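Local atomic coordinates of uncharacterized protein HtdX (Mycobacterium tuberculosis, PDB entry 4OOB), a protein that hydrates trans-enoyl-CoA thioesters and dehydrates (3R)-3-hydroxyacyl-CoAs, over a broad range of chain lengths with a preference for C8 to C12 substrates. Residues L47-P50 and S51-S54. Residues are numbered along the deposited sequence; the frame is centred on the assembly and turned at random.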
ATOM      1  N   LEU A  47       5.815  -2.958   8.181  1.00 17.30           N
ATOM      2  CA  LEU A  47       6.861  -3.609   8.940  1.00 17.01           C
ATOM      3  C   LEU A  47       8.134  -3.877   8.111  1.00 16.79           C
ATOM      4  O   LEU A  47       9.262  -3.766   8.623  1.00 17.17           O
ATOM      5  CB  LEU A  47       6.309  -4.935   9.458  1.00 17.29           C
ATOM      6  CG  LEU A  47       7.204  -5.844  10.317  1.00 17.17           C
ATOM      7  CD1 LEU A  47       7.452  -5.250  11.698  1.00 17.46           C
ATOM      8  CD2 LEU A  47       6.544  -7.212  10.411  1.00 17.24           C
ATOM      9  N   THR A  48       7.935  -4.312   6.866  1.00 16.36           N
ATOM     10  CA  THR A  48       9.031  -4.733   5.986  1.00 14.98           C
ATOM     11  C   THR A  48       9.602  -3.602   5.168  1.00 15.42           C
ATOM     12  O   THR A  48      10.680  -3.740   4.623  1.00 15.28           O
ATOM     13  CB  THR A  48       8.617  -5.903   5.039  1.00 14.51           C
ATOM     14  OG1 THR A  48       7.571  -5.502   4.161  1.00 13.78           O
ATOM     15  CG2 THR A  48       8.150  -7.156   5.821  1.00 14.33           C
ATOM     16  N   PHE A  49       8.926  -2.460   5.099  1.00 17.56           N
ATOM     17  CA  PHE A  49       9.279  -1.461   4.081  1.00 19.61           C
ATOM     18  C   PHE A  49      10.671  -0.868   4.213  1.00 20.31           C
ATOM     19  O   PHE A  49      11.379  -0.615   3.231  1.00 18.18           O
ATOM     20  CB  PHE A  49       8.288  -0.312   4.064  1.00 21.96           C
ATOM     21  CG  PHE A  49       8.354   0.511   2.794  1.00 23.55           C
ATOM     22  CD1 PHE A  49       8.168  -0.086   1.565  1.00 26.31           C
ATOM     23  CD2 PHE A  49       8.641   1.851   2.833  1.00 24.66           C
ATOM     24  CE1 PHE A  49       8.224   0.661   0.388  1.00 28.11           C
ATOM     25  CE2 PHE A  49       8.717   2.597   1.680  1.00 24.90           C
ATOM     26  CZ  PHE A  49       8.503   2.012   0.458  1.00 26.13           C
ATOM     27  N   PRO A  50      11.073  -0.618   5.440  1.00 22.69           N
ATOM     28  CA  PRO A  50      12.443  -0.172   5.550  1.00 23.29           C
ATOM     29  C   PRO A  50      13.464  -1.238   5.079  1.00 22.19           C
ATOM     30  O   PRO A  50      14.488  -0.841   4.525  1.00 21.49           O
ATOM     31  CB  PRO A  50      12.568   0.163   7.043  1.00 26.27           C
ATOM     32  CG  PRO A  50      11.124   0.493   7.460  1.00 25.58           C
ATOM     33  CD  PRO A  50      10.397  -0.624   6.748  1.00 24.65           C
ATOM     34  N   SER A  51      13.184  -2.538   5.230  1.00 20.20           N
ATOM     35  CA  SER A  51      14.039  -3.591   4.637  1.00 20.02           C
ATOM     36  C   SER A  51      13.955  -3.616   3.103  1.00 19.22           C
ATOM     37  O   SER A  51      14.950  -3.841   2.412  1.00 17.33           O
ATOM     38  CB  SER A  51      13.687  -4.979   5.184  1.00 20.44           C
ATOM     39  OG  SER A  51      13.679  -4.954   6.612  1.00 20.86           O
ATOM     40  N   VAL A  52      12.767  -3.342   2.592  1.00 19.33           N
ATOM     41  CA  VAL A  52      12.561  -3.184   1.152  1.00 21.29           C
ATOM     42  C   VAL A  52      13.426  -2.072   0.503  1.00 22.76           C
ATOM     43  O   VAL A  52      14.142  -2.320  -0.467  1.00 23.46           O
ATOM     44  CB  VAL A  52      11.079  -2.928   0.855  1.00 21.48           C
ATOM     45  CG1 VAL A  52      10.895  -2.367  -0.545  1.00 23.72           C
ATOM     46  CG2 VAL A  52      10.284  -4.210   1.036  1.00 20.74           C
ATOM     47  N   MET A  53      13.335  -0.858   1.037  1.00 23.76           N
ATOM     48  CA  MET A  53      14.165   0.273   0.598  1.00 24.87           C
ATOM     49  C   MET A  53      15.680   0.193   0.937  1.00 26.44           C
ATOM     50  O   MET A  53      16.470   0.973   0.399  1.00 26.58           O
ATOM     51  CB  MET A  53      13.587   1.548   1.197  1.00 26.16           C
ATOM     52  CG  MET A  53      12.206   1.925   0.639  1.00 27.72           C
ATOM     53  SD  MET A  53      12.364   2.299  -1.110  1.00 31.54           S
ATOM     54  CE  MET A  53      11.796   0.796  -1.833  1.00 34.44           C
ATOM     55  N   SER A  54      16.092  -0.702   1.844  1.00 24.09           N
ATOM     56  CA  SER A  54      17.496  -0.888   2.074  1.00 22.86           C
ATOM     57  C   SER A  54      18.040  -1.726   0.919  1.00 22.15           C
ATOM     58  O   SER A  54      19.210  -1.704   0.599  1.00 20.16           O
ATOM     59  CB  SER A  54      17.746  -1.532   3.443  1.00 24.28           C
ATOM     60  OG  SER A  54      17.725  -2.908   3.329  1.00 24.42           O
TER
HETATM   61  O   HOH W   1      11.820  -3.996   7.982  1.00 25.12           O
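Met53 folds back over the ring of Phe49, one helical turn earlier, and illustrates how a methionine can cover an aromatic face with its CG methylene while its sulfur stands obliquely to the ring. Its CB lies 3.7 Å from Phe49 O, beside the backbone. With CG anti to the carbonyl carbon and beside the backbone N (chi1 -67°), that methylene comes over one ring face, 4.0 Å from the ring centroid and displaced toward the rim near CE2 and CZ, a CH-pi contact. Bends at the next two torsions keep the rest of the chain near the ring: SD makes an oblique Met-aromatic contact, 4.9 Å from the centroid, and CE ends 4.2 Å from Phe49 CZ. Val52 approaches the ring from another quarter, its CB 4.1 Å from Phe49 CD1.

This is the helix 43-57 of a hotdog fold, in which a helix lies against a curved antiparallel sheet; Thr48 and Val52 pack on strands 86-99 and 102-113, while the ring of Phe45 meets that of Phe49. Pro50 brings no N-H to the preceding turn, and the helix kinks there. Ser51 N turns to Thr48 O in a weak bond, and a water 2.6 Å from Leu47 O donates to that carbonyl and is also hydrogen-bonded to Ser51 OG. Across the proline, Val52 N donates to Thr48 O, and Met53 N reaches Phe49 O at 2.9 Å in a nearly straight bond (174°). At the next residue, Ser54 OG donates back to Ser51 O at 3.1 Å, tilted 28° out of the carbonyl plane.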